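Local coordinates for phenylacetic acid degradation protein PaaI (Thermus thermophilus HB8, PDB 1WLU) that probably hydrolyses acyl-CoA thioesters as a hot dog fold thioesterase linked to phenylacetic acid degradation, at residues Ala94-Glu99 and Gly112-Leu117; Leu9-Leu14 and Gly40-Ala45; Ala76-Glu81 and Val100-Lys105. One frame throughout, in Å; residues are numbered along the deposited sequence.

All three contacts reach one antiparallel sheet, the curved sheet of a hot dog fold. Contacts 1 and 3 share strand 93-102, pairing its beginning with strand 105-116 and its end with strand 79-89; their centres lie about 22 Å apart, on opposite sides of the chain's centre. Contact 2 sets the N-terminal segment against the start of helix 40-56, its centre about 11 Å from that of contact 3, which it touches where Leu14 packs on Glu81. CoA, absent from this model, binds at Ala63 and Tyr70: the side chain of Val114 is about 5 Å from that of Ala63, and those of Phe42 and Val100 are about 8 and 7 Å from that of Tyr70.

Contact 1: Ala94-Glu99 and Gly112-Leu117; sequences ATYRVE and GTVFRL
In the beta hairpin formed by strands 93-102 and 105-116 of the hot dog sheet, Thr95 faces Thr113 in an antiparallel non-hydrogen-bonded pair, flanked by the hydrogen-bonded pairs Ala94 with Val114 and Tyr96 with Gly112. Four backbone bonds join the segments. Three are nearly linear, among them Val114 N to Ala94 O at 2.8 Å; the fourth, Ala94 N to Val114 O, is longer at 3.2 Å and reaches the oxygen 33° out of the carbonyl plane. Between them, the alpha hydrogens of Thr95 and Thr113 point at Gly112 O and Ala94 O.

The side chains of Ala94, Tyr96 and Val114 share one face of the sheet, where Phe51 and Ser55 of helix 40-56 cover Tyr96 and Val114. Val114 CG2 lies 3.8 Å from Ala94 CB and reaches the edge of the Tyr96 ring, close to the ring plane, 4.4 Å from CE1. The opposite face carries the two threonines, Thr95 against Phe71 and Thr113 against Arg67 of a neighbouring subunit. Here chi1 of -61° in Thr95 and -67° in Thr113 turns each hydroxyl towards the other strand and sets each methyl anti to its own backbone nitrogen, close to a carbonyl oxygen of the partner strand, Gly112 O for Thr95 and Ala94 O for Thr113. The two buried hydroxyls meet in one hydrogen bond, 2.8 Å between Thr95 OG1 and Thr113 OG1.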
ATOM      1  N   ALA A  94      -7.418 -11.749  -6.729  1.00 13.33           N
ATOM      2  CA  ALA A  94      -8.026 -12.042  -5.436  1.00 12.78           C
ATOM      3  C   ALA A  94      -7.260 -11.266  -4.373  1.00 13.14           C
ATOM      4  O   ALA A  94      -6.067 -11.004  -4.527  1.00 13.16           O
ATOM      5  CB  ALA A  94      -7.975 -13.545  -5.144  1.00 13.25           C
ATOM      6  N   THR A  95      -7.950 -10.897  -3.299  1.00 12.88           N
ATOM      7  CA  THR A  95      -7.335 -10.127  -2.229  1.00 12.70           C
ATOM      8  C   THR A  95      -7.556 -10.793  -0.877  1.00 12.57           C
ATOM      9  O   THR A  95      -8.633 -11.328  -0.604  1.00 12.68           O
ATOM     10  CB  THR A  95      -7.899  -8.691  -2.223  1.00 12.05           C
ATOM     11  OG1 THR A  95      -7.586  -8.066  -3.474  1.00 12.44           O
ATOM     12  CG2 THR A  95      -7.300  -7.872  -1.084  1.00 13.55           C
ATOM     13  N   TYR A  96      -6.520 -10.753  -0.043  1.00 12.06           N
ATOM     14  CA  TYR A  96      -6.554 -11.367   1.278  1.00 11.99           C
ATOM     15  C   TYR A  96      -6.046 -10.439   2.364  1.00 11.98           C
ATOM     16  O   TYR A  96      -5.184  -9.593   2.122  1.00 13.32           O
ATOM     17  CB  TYR A  96      -5.691 -12.638   1.286  1.00 12.96           C
ATOM     18  CG  TYR A  96      -6.148 -13.671   0.292  1.00 12.31           C
ATOM     19  CD1 TYR A  96      -5.912 -13.506  -1.074  1.00 12.88           C
ATOM     20  CD2 TYR A  96      -6.929 -14.750   0.700  1.00 12.97           C
ATOM     21  CE1 TYR A  96      -6.458 -14.380  -2.008  1.00 14.18           C
ATOM     22  CE2 TYR A  96      -7.481 -15.630  -0.226  1.00 13.06           C
ATOM     23  CZ  TYR A  96      -7.247 -15.433  -1.575  1.00 14.41           C
ATOM     24  OH  TYR A  96      -7.848 -16.254  -2.501  1.00 15.29           O
ATOM     25  N   ARG A  97      -6.596 -10.607   3.561  1.00 12.15           N
ATOM     26  CA  ARG A  97      -6.170  -9.849   4.727  1.00 13.00           C
ATOM     27  C   ARG A  97      -5.466 -10.854   5.625  1.00 13.26           C
ATOM     28  O   ARG A  97      -5.982 -11.947   5.865  1.00 13.98           O
ATOM     29  CB  ARG A  97      -7.359  -9.251   5.485  1.00 14.87           C
ATOM     30  CG  ARG A  97      -7.000  -8.883   6.927  1.00 18.56           C
ATOM     31  CD  ARG A  97      -8.064  -8.060   7.632  1.00 21.60           C
ATOM     32  NE  ARG A  97      -9.391  -8.659   7.566  1.00 24.48           N
ATOM     33  CZ  ARG A  97     -10.339  -8.285   6.712  1.00 25.01           C
ATOM     34  NH1 ARG A  97     -10.110  -7.305   5.845  1.00 24.43           N
ATOM     35  NH2 ARG A  97     -11.519  -8.890   6.727  1.00 26.28           N
ATOM     36  N   VAL A  98      -4.286 -10.491   6.110  1.00 11.77           N
ATOM     37  CA  VAL A  98      -3.535 -11.377   6.982  1.00 12.16           C
ATOM     38  C   VAL A  98      -3.176 -10.672   8.280  1.00 12.97           C
ATOM     39  O   VAL A  98      -2.419  -9.699   8.285  1.00 13.39           O
ATOM     40  CB  VAL A  98      -2.236 -11.871   6.304  1.00 12.22           C
ATOM     41  CG1 VAL A  98      -1.541 -12.890   7.199  1.00 12.86           C
ATOM     42  CG2 VAL A  98      -2.555 -12.497   4.951  1.00 14.83           C
ATOM     43  N   GLU A  99      -3.738 -11.155   9.379  1.00 12.66           N
ATOM     44  CA  GLU A  99      -3.454 -10.583  10.684  1.00 13.04           C
ATOM     45  C   GLU A  99      -2.283 -11.325  11.314  1.00 13.23           C
ATOM     46  O   GLU A  99      -2.278 -12.555  11.376  1.00 13.95           O
ATOM     47  CB  GLU A  99      -4.684 -10.685  11.587  1.00 13.84           C
ATOM     48  CG  GLU A  99      -5.767  -9.667  11.257  1.00 15.98           C
ATOM     49  CD  GLU A  99      -6.997  -9.812  12.128  1.00 20.21           C
ATOM     50  OE1 GLU A  99      -6.873 -10.351  13.248  1.00 22.22           O
ATOM     51  OE2 GLU A  99      -8.085  -9.374  11.696  1.00 23.55           O
ATOM     52  N   GLY A 112      -2.915  -8.131   0.794  1.00 12.42           N
ATOM     53  CA  GLY A 112      -2.297  -8.474  -0.473  1.00 12.68           C
ATOM     54  C   GLY A 112      -3.238  -8.918  -1.568  1.00 12.72           C
ATOM     55  O   GLY A 112      -4.294  -9.492  -1.303  1.00 12.21           O
ATOM     56  N   THR A 113      -2.847  -8.640  -2.807  1.00 12.07           N
ATOM     57  CA  THR A 113      -3.637  -9.015  -3.968  1.00 12.54           C
ATOM     58  C   THR A 113      -2.794  -9.873  -4.894  1.00 12.96           C
ATOM     59  O   THR A 113      -1.624  -9.574  -5.142  1.00 12.45           O
ATOM     60  CB  THR A 113      -4.123  -7.770  -4.723  1.00 12.03           C
ATOM     61  OG1 THR A 113      -5.059  -7.065  -3.901  1.00 13.27           O
ATOM     62  CG2 THR A 113      -4.795  -8.159  -6.037  1.00 13.63           C
ATOM     63  N   VAL A 114      -3.393 -10.950  -5.391  1.00 12.63           N
ATOM     64  CA  VAL A 114      -2.709 -11.858  -6.300  1.00 13.56           C
ATOM     65  C   VAL A 114      -3.324 -11.813  -7.684  1.00 13.78           C
ATOM     66  O   VAL A 114      -4.449 -11.339  -7.875  1.00 13.99           O
ATOM     67  CB  VAL A 114      -2.803 -13.343  -5.848  1.00 13.61           C
ATOM     68  CG1 VAL A 114      -2.088 -13.550  -4.537  1.00 15.21           C
ATOM     69  CG2 VAL A 114      -4.267 -13.766  -5.746  1.00 14.67           C
ATOM     70  N   PHE A 115      -2.560 -12.315  -8.645  1.00 14.85           N
ATOM     71  CA  PHE A 115      -3.009 -12.432 -10.019  1.00 15.56           C
ATOM     72  C   PHE A 115      -3.224 -13.936 -10.163  1.00 16.42           C
ATOM     73  O   PHE A 115      -2.336 -14.725  -9.834  1.00 17.53           O
ATOM     74  CB  PHE A 115      -1.925 -11.953 -10.986  1.00 18.13           C
ATOM     75  CG  PHE A 115      -2.286 -12.134 -12.433  1.00 21.19           C
ATOM     76  CD1 PHE A 115      -1.860 -13.257 -13.135  1.00 23.13           C
ATOM     77  CD2 PHE A 115      -3.070 -11.192 -13.089  1.00 22.87           C
ATOM     78  CE1 PHE A 115      -2.212 -13.438 -14.473  1.00 24.98           C
ATOM     79  CE2 PHE A 115      -3.428 -11.363 -14.425  1.00 25.01           C
ATOM     80  CZ  PHE A 115      -2.997 -12.488 -15.117  1.00 24.43           C
ATOM     81  N   ARG A 116      -4.409 -14.330 -10.615  1.00 17.29           N
ATOM     82  CA  ARG A 116      -4.720 -15.746 -10.778  1.00 18.25           C
ATOM     83  C   ARG A 116      -4.275 -16.213 -12.156  1.00 20.45           C
ATOM     84  O   ARG A 116      -4.741 -15.703 -13.175  1.00 20.76           O
ATOM     85  CB  ARG A 116      -6.220 -15.972 -10.585  1.00 18.31           C
ATOM     86  CG  ARG A 116      -6.745 -15.407  -9.269  1.00 19.37           C
ATOM     87  CD  ARG A 116      -8.216 -15.716  -9.081  1.00 18.34           C
ATOM     88  NE  ARG A 116      -8.440 -17.140  -8.852  1.00 17.98           N
ATOM     89  CZ  ARG A 116      -9.628 -17.731  -8.914  1.00 18.64           C
ATOM     90  NH1 ARG A 116     -10.711 -17.021  -9.202  1.00 18.91           N
ATOM     91  NH2 ARG A 116      -9.733 -19.032  -8.683  1.00 18.94           N
ATOM     92  N   LEU A 117      -3.364 -17.180 -12.171  1.00 22.30           N
ATOM     93  CA  LEU A 117      -2.817 -17.717 -13.413  1.00 25.52           C
ATOM     94  C   LEU A 117      -3.787 -18.652 -14.129  1.00 27.42           C
ATOM     95  O   LEU A 117      -4.799 -19.045 -13.516  1.00 28.62           O
ATOM     96  CB  LEU A 117      -1.514 -18.463 -13.116  1.00 26.11           C
ATOM     97  CG  LEU A 117      -0.430 -17.680 -12.367  1.00 27.37           C
ATOM     98  CD1 LEU A 117       0.711 -18.614 -11.994  1.00 28.37           C
ATOM     99  CD2 LEU A 117       0.069 -16.532 -13.232  1.00 29.13           C
TER

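Contact 2: Leu9-Leu14 and Gly40-Ala45; sequences LGLKVL and GGFLYA
Leu9 meets the first turns of helix 40-56 with a branched tip that divides between Phe42 and Ala45. Its CB points towards the helix, and with chi1 at -66° CG stands beside the backbone nitrogen, anti to the carbonyl carbon. From CG the two methyls part. CD1 reaches the helix and touches Ala45 CB at 3.6 Å, the closest approach between the segments; CD2 lies 4.1 Å from CD1 of the Phe42 ring. The Leu9 and Phe42 side chains run past each other in opposite directions, so the ring also comes alongside the leucine backbone: Leu9 O sits at the ring edge near its plane, 4.1 Å from Phe42 CE1. A chi1 of 173° carries the ring away from its own helix to this position.

Leu11 adds a second apolar tip, its CD2 4.2 Å from Phe42 CE1 in an oblique approach. Between the two leucines Gly10, with positive phi, closes helix 4-8 in a Schellman motif; the CB atoms of Leu9 and Leu11 both point towards helix 40-56. The segments meet by van der Waals packing alone, without polar bonds between them. Around the contact, His31 stacks on the Phe42 ring, Phe5 of another subunit, not the one that meets the threonines of contact 1, packs on Leu9 and Phe42, and Leu11 packs on Val23 of strand 20-26 and on Leu46 and Ser49 further along helix 40-56.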
ATOM      1  N   LEU A   9      12.873 -21.021   7.651  1.00 15.35           N
ATOM      2  CA  LEU A   9      12.478 -20.090   8.704  1.00 15.26           C
ATOM      3  C   LEU A   9      11.814 -20.783   9.893  1.00 15.12           C
ATOM      4  O   LEU A   9      11.497 -20.138  10.892  1.00 15.94           O
ATOM      5  CB  LEU A   9      11.526 -19.030   8.142  1.00 15.77           C
ATOM      6  CG  LEU A   9      12.105 -18.065   7.108  1.00 17.88           C
ATOM      7  CD1 LEU A   9      11.018 -17.108   6.638  1.00 18.38           C
ATOM      8  CD2 LEU A   9      13.266 -17.296   7.717  1.00 19.34           C
ATOM      9  N   GLY A  10      11.600 -22.092   9.771  1.00 15.60           N
ATOM     10  CA  GLY A  10      10.980 -22.854  10.843  1.00 15.89           C
ATOM     11  C   GLY A  10       9.480 -22.657  10.962  1.00 15.55           C
ATOM     12  O   GLY A  10       8.901 -22.871  12.027  1.00 16.38           O
ATOM     13  N   LEU A  11       8.844 -22.263   9.866  1.00 15.49           N
ATOM     14  CA  LEU A  11       7.407 -22.023   9.876  1.00 15.68           C
ATOM     15  C   LEU A  11       6.601 -23.309   9.739  1.00 16.70           C
ATOM     16  O   LEU A  11       7.056 -24.285   9.137  1.00 18.74           O
ATOM     17  CB  LEU A  11       7.033 -21.056   8.750  1.00 16.00           C
ATOM     18  CG  LEU A  11       7.837 -19.752   8.709  1.00 15.82           C
ATOM     19  CD1 LEU A  11       7.268 -18.846   7.623  1.00 16.39           C
ATOM     20  CD2 LEU A  11       7.785 -19.060  10.065  1.00 15.54           C
ATOM     21  N   LYS A  12       5.402 -23.299  10.312  1.00 15.83           N
ATOM     22  CA  LYS A  12       4.511 -24.451  10.260  1.00 16.25           C
ATOM     23  C   LYS A  12       3.103 -23.981   9.929  1.00 16.19           C
ATOM     24  O   LYS A  12       2.745 -22.834  10.192  1.00 16.18           O
ATOM     25  CB  LYS A  12       4.506 -25.178  11.604  1.00 19.32           C
ATOM     26  CG  LYS A  12       5.872 -25.709  12.014  1.00 23.74           C
ATOM     27  CD  LYS A  12       5.820 -26.401  13.361  1.00 26.51           C
ATOM     28  CE  LYS A  12       7.198 -26.898  13.771  1.00 29.63           C
ATOM     29  NZ  LYS A  12       7.168 -27.604  15.080  1.00 32.74           N
ATOM     30  N   VAL A  13       2.308 -24.866   9.341  1.00 14.93           N
ATOM     31  CA  VAL A  13       0.936 -24.527   8.992  1.00 14.53           C
ATOM     32  C   VAL A  13       0.014 -25.012  10.103  1.00 14.42           C
ATOM     33  O   VAL A  13       0.081 -26.174  10.508  1.00 13.70           O
ATOM     34  CB  VAL A  13       0.520 -25.184   7.657  1.00 14.14           C
ATOM     35  CG1 VAL A  13      -0.934 -24.856   7.338  1.00 16.03           C
ATOM     36  CG2 VAL A  13       1.431 -24.702   6.537  1.00 15.54           C
ATOM     37  N   LEU A  14      -0.831 -24.119  10.612  1.00 13.83           N
ATOM     38  CA  LEU A  14      -1.765 -24.480  11.671  1.00 14.23           C
ATOM     39  C   LEU A  14      -3.171 -24.668  11.119  1.00 14.52           C
ATOM     40  O   LEU A  14      -4.040 -25.220  11.793  1.00 15.95           O
ATOM     41  CB  LEU A  14      -1.785 -23.415  12.770  1.00 14.79           C
ATOM     42  CG  LEU A  14      -0.460 -23.133  13.482  1.00 16.43           C
ATOM     43  CD1 LEU A  14      -0.725 -22.209  14.661  1.00 18.30           C
ATOM     44  CD2 LEU A  14       0.177 -24.432  13.959  1.00 19.10           C
ATOM     45  N   GLY A  40      11.700  -7.021   9.899  1.00 14.59           N
ATOM     46  CA  GLY A  40      10.461  -6.824   9.165  1.00 14.56           C
ATOM     47  C   GLY A  40      10.268  -7.874   8.090  1.00 15.16           C
ATOM     48  O   GLY A  40       9.138  -8.243   7.758  1.00 15.04           O
ATOM     49  N   GLY A  41      11.379  -8.353   7.539  1.00 14.11           N
ATOM     50  CA  GLY A  41      11.327  -9.365   6.502  1.00 14.82           C
ATOM     51  C   GLY A  41      10.871 -10.712   7.023  1.00 14.38           C
ATOM     52  O   GLY A  41      10.287 -11.504   6.283  1.00 14.50           O
ATOM     53  N   PHE A  42      11.146 -10.988   8.295  1.00 14.45           N
ATOM     54  CA  PHE A  42      10.719 -12.254   8.874  1.00 13.41           C
ATOM     55  C   PHE A  42       9.211 -12.211   9.085  1.00 13.55           C
ATOM     56  O   PHE A  42       8.502 -13.157   8.743  1.00 13.46           O
ATOM     57  CB  PHE A  42      11.411 -12.514  10.213  1.00 14.32           C
ATOM     58  CG  PHE A  42      10.882 -13.723  10.928  1.00 14.13           C
ATOM     59  CD1 PHE A  42      11.193 -15.004  10.481  1.00 14.31           C
ATOM     60  CD2 PHE A  42      10.019 -13.582  12.010  1.00 14.78           C
ATOM     61  CE1 PHE A  42      10.646 -16.128  11.099  1.00 15.16           C
ATOM     62  CE2 PHE A  42       9.467 -14.700  12.634  1.00 15.21           C
ATOM     63  CZ  PHE A  42       9.781 -15.974  12.176  1.00 15.06           C
ATOM     64  N   LEU A  43       8.721 -11.112   9.654  1.00 12.86           N
ATOM     65  CA  LEU A  43       7.291 -10.972   9.893  1.00 13.05           C
ATOM     66  C   LEU A  43       6.542 -10.954   8.566  1.00 12.81           C
ATOM     67  O   LEU A  43       5.469 -11.544   8.441  1.00 13.09           O
ATOM     68  CB  LEU A  43       7.006  -9.700  10.694  1.00 13.88           C
ATOM     69  CG  LEU A  43       7.624  -9.690  12.098  1.00 14.68           C
ATOM     70  CD1 LEU A  43       7.297  -8.377  12.785  1.00 17.44           C
ATOM     71  CD2 LEU A  43       7.098 -10.870  12.911  1.00 17.46           C
ATOM     72  N   TYR A  44       7.109 -10.286   7.568  1.00 12.77           N
ATOM     73  CA  TYR A  44       6.473 -10.247   6.260  1.00 13.18           C
ATOM     74  C   TYR A  44       6.465 -11.645   5.643  1.00 13.41           C
ATOM     75  O   TYR A  44       5.456 -12.073   5.087  1.00 12.86           O
ATOM     76  CB  TYR A  44       7.196  -9.269   5.330  1.00 12.70           C
ATOM     77  CG  TYR A  44       6.594  -9.190   3.940  1.00 12.14           C
ATOM     78  CD1 TYR A  44       6.915 -10.131   2.959  1.00 13.19           C
ATOM     79  CD2 TYR A  44       5.693  -8.178   3.613  1.00 13.59           C
ATOM     80  CE1 TYR A  44       6.353 -10.064   1.685  1.00 14.52           C
ATOM     81  CE2 TYR A  44       5.126  -8.102   2.348  1.00 14.81           C
ATOM     82  CZ  TYR A  44       5.460  -9.043   1.389  1.00 15.32           C
ATOM     83  OH  TYR A  44       4.903  -8.949   0.132  1.00 19.14           O
ATOM     84  N   ALA A  45       7.584 -12.360   5.745  1.00 12.95           N
ATOM     85  CA  ALA A  45       7.664 -13.706   5.186  1.00 13.18           C
ATOM     86  C   ALA A  45       6.580 -14.594   5.788  1.00 12.80           C
ATOM     87  O   ALA A  45       5.976 -15.413   5.094  1.00 13.19           O
ATOM     88  CB  ALA A  45       9.040 -14.303   5.449  1.00 13.58           C
TER

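Contact 3: Ala76-Glu81 and Val100-Lys105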
ATOM      1  N   ALA A  76      13.206 -12.010  20.496  1.00 19.91           N
ATOM      2  CA  ALA A  76      13.529 -13.420  20.341  1.00 20.21           C
ATOM      3  C   ALA A  76      12.661 -14.257  21.272  1.00 19.52           C
ATOM      4  O   ALA A  76      12.425 -13.880  22.422  1.00 19.83           O
ATOM      5  CB  ALA A  76      15.003 -13.655  20.650  1.00 21.99           C
ATOM      6  N   GLY A  77      12.181 -15.387  20.764  1.00 18.94           N
ATOM      7  CA  GLY A  77      11.351 -16.268  21.564  1.00 18.91           C
ATOM      8  C   GLY A  77       9.858 -16.077  21.379  1.00 19.20           C
ATOM      9  O   GLY A  77       9.066 -16.937  21.762  1.00 20.43           O
ATOM     10  N   ALA A  78       9.464 -14.954  20.791  1.00 17.76           N
ATOM     11  CA  ALA A  78       8.049 -14.686  20.580  1.00 17.20           C
ATOM     12  C   ALA A  78       7.417 -15.672  19.606  1.00 17.21           C
ATOM     13  O   ALA A  78       7.986 -15.977  18.555  1.00 17.73           O
ATOM     14  CB  ALA A  78       7.856 -13.263  20.068  1.00 18.37           C
ATOM     15  N   ARG A  79       6.248 -16.180  19.981  1.00 17.80           N
ATOM     16  CA  ARG A  79       5.489 -17.100  19.142  1.00 18.71           C
ATOM     17  C   ARG A  79       4.545 -16.205  18.353  1.00 18.14           C
ATOM     18  O   ARG A  79       3.802 -15.412  18.935  1.00 19.11           O
ATOM     19  CB  ARG A  79       4.680 -18.074  20.004  1.00 21.26           C
ATOM     20  CG  ARG A  79       5.509 -19.117  20.739  1.00 27.64           C
ATOM     21  CD  ARG A  79       6.078 -20.149  19.775  1.00 32.56           C
ATOM     22  NE  ARG A  79       6.679 -21.281  20.476  1.00 36.95           N
ATOM     23  CZ  ARG A  79       7.181 -22.355  19.872  1.00 39.23           C
ATOM     24  NH1 ARG A  79       7.155 -22.449  18.550  1.00 39.36           N
ATOM     25  NH2 ARG A  79       7.707 -23.338  20.592  1.00 40.76           N
ATOM     26  N   VAL A  80       4.570 -16.327  17.033  1.00 16.66           N
ATOM     27  CA  VAL A  80       3.730 -15.488  16.193  1.00 16.32           C
ATOM     28  C   VAL A  80       2.967 -16.298  15.150  1.00 15.66           C
ATOM     29  O   VAL A  80       3.433 -17.343  14.695  1.00 15.37           O
ATOM     30  CB  VAL A  80       4.601 -14.406  15.506  1.00 18.35           C
ATOM     31  CG1 VAL A  80       5.650 -15.069  14.633  1.00 20.53           C
ATOM     32  CG2 VAL A  80       3.735 -13.451  14.706  1.00 19.05           C
ATOM     33  N   GLU A  81       1.786 -15.805  14.788  1.00 14.76           N
ATOM     34  CA  GLU A  81       0.925 -16.451  13.804  1.00 16.08           C
ATOM     35  C   GLU A  81       0.450 -15.445  12.767  1.00 14.18           C
ATOM     36  O   GLU A  81       0.292 -14.262  13.067  1.00 15.02           O
ATOM     37  CB  GLU A  81      -0.320 -17.034  14.478  1.00 19.06           C
ATOM     38  CG  GLU A  81      -0.130 -18.328  15.232  1.00 23.06           C
ATOM     39  CD  GLU A  81      -1.389 -18.726  15.980  1.00 22.56           C
ATOM     40  OE1 GLU A  81      -2.492 -18.306  15.560  1.00 24.95           O
ATOM     41  OE2 GLU A  81      -1.278 -19.460  16.983  1.00 27.57           O
ATOM     42  N   VAL A 100      -1.280 -10.573  11.753  1.00 13.19           N
ATOM     43  CA  VAL A 100      -0.107 -11.157  12.398  1.00 12.75           C
ATOM     44  C   VAL A 100      -0.326 -10.945  13.890  1.00 13.08           C
ATOM     45  O   VAL A 100      -0.384  -9.809  14.369  1.00 14.13           O
ATOM     46  CB  VAL A 100       1.188 -10.470  11.920  1.00 13.07           C
ATOM     47  CG1 VAL A 100       2.398 -11.116  12.574  1.00 13.97           C
ATOM     48  CG2 VAL A 100       1.293 -10.588  10.402  1.00 14.67           C
ATOM     49  N   VAL A 101      -0.455 -12.054  14.611  1.00 13.69           N
ATOM     50  CA  VAL A 101      -0.754 -12.030  16.035  1.00 14.53           C
ATOM     51  C   VAL A 101       0.254 -12.757  16.914  1.00 15.56           C
ATOM     52  O   VAL A 101       0.786 -13.800  16.540  1.00 15.88           O
ATOM     53  CB  VAL A 101      -2.150 -12.661  16.274  1.00 15.53           C
ATOM     54  CG1 VAL A 101      -2.524 -12.590  17.744  1.00 17.34           C
ATOM     55  CG2 VAL A 101      -3.191 -11.959  15.412  1.00 16.53           C
ATOM     56  N   SER A 102       0.511 -12.197  18.090  1.00 15.52           N
ATOM     57  CA  SER A 102       1.421 -12.813  19.049  1.00 16.46           C
ATOM     58  C   SER A 102       0.848 -12.581  20.437  1.00 18.24           C
ATOM     59  O   SER A 102       0.612 -11.441  20.835  1.00 18.46           O
ATOM     60  CB  SER A 102       2.824 -12.209  18.957  1.00 16.13           C
ATOM     61  OG  SER A 102       3.695 -12.837  19.892  1.00 18.27           O
ATOM     62  N   GLU A 103       0.611 -13.670  21.159  1.00 20.67           N
ATOM     63  CA  GLU A 103       0.056 -13.602  22.505  1.00 23.73           C
ATOM     64  C   GLU A 103      -1.214 -12.752  22.563  1.00 23.30           C
ATOM     65  O   GLU A 103      -1.379 -11.924  23.459  1.00 24.84           O
ATOM     66  CB  GLU A 103       1.100 -13.051  23.479  1.00 25.90           C
ATOM     67  CG  GLU A 103       2.366 -13.894  23.573  1.00 30.20           C
ATOM     68  CD  GLU A 103       2.086 -15.338  23.948  1.00 33.76           C
ATOM     69  OE1 GLU A 103       1.438 -15.570  24.991  1.00 36.71           O
ATOM     70  OE2 GLU A 103       2.517 -16.244  23.201  1.00 35.64           O
ATOM     71  N   GLY A 104      -2.100 -12.959  21.593  1.00 22.56           N
ATOM     72  CA  GLY A 104      -3.358 -12.234  21.556  1.00 22.94           C
ATOM     73  C   GLY A 104      -3.318 -10.783  21.110  1.00 22.49           C
ATOM     74  O   GLY A 104      -4.345 -10.105  21.130  1.00 25.29           O
ATOM     75  N   LYS A 105      -2.149 -10.300  20.706  1.00 20.64           N
ATOM     76  CA  LYS A 105      -2.020  -8.914  20.262  1.00 19.53           C
ATOM     77  C   LYS A 105      -1.773  -8.834  18.760  1.00 17.21           C
ATOM     78  O   LYS A 105      -1.049  -9.659  18.203  1.00 16.11           O
ATOM     79  CB  LYS A 105      -0.863  -8.232  20.996  1.00 21.92           C
ATOM     80  CG  LYS A 105      -0.995  -8.223  22.514  1.00 26.40           C
ATOM     81  CD  LYS A 105      -2.196  -7.410  22.967  1.00 29.73           C
ATOM     82  CE  LYS A 105      -2.298  -7.379  24.484  1.00 32.67           C
ATOM     83  NZ  LYS A 105      -1.084  -6.784  25.107  1.00 34.73           N
TER
HETATM   84  O   HOH W   1       5.254 -15.706  22.630  1.00 24.67           O
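Val80 overlaps Val100 obliquely across two antiparallel strands of the hot dog sheet, methyl against methyl: Val80 CG2 and Val100 CG1 are only 3.4 Å apart, tighter than ordinary van der Waals contact. Each of these methyls stands anti to its own backbone nitrogen, which swings it towards the other strand. Leu46 and Ala47 of helix 40-56 pack on Val80 and Val100 respectively, so the pair belongs to the face of the sheet that wraps the helix.

Glu81 and Val101 form a hydrogen-bonded pair with two bonds of 2.8 Å, Glu81 N to Val101 O and Val101 N to Glu81 O. Nearer the strand ends a side chain takes over from the backbone. With chi1 at -179°, Ser102 directs its hydroxyl across the gap, and OG donates to Arg79 O at 2.7 Å, approaching from above the carbonyl plane, 38° out of it. An alanine in place of Ser102 would remove this donor and is likely to leave the Arg79 carbonyl without its mate across the strands.

From Ser102 to Lys105 the chain reverses in a type I' turn, and a water bridges the two segments, accepting from Arg79 N at 2.9 Å and donating to Glu103 OE2 at 2.8 Å. The Arg79 guanidinium leads away to a salt bridge with Glu26. The chemistry thus changes along the contact: valine packing and backbone bonds join the strands at Val80-Val100 and Glu81-Val101, while beside them the buried Ser102 hydroxyl supplies the link at Arg79 O and a water ties Arg79 N to the exposed Glu103.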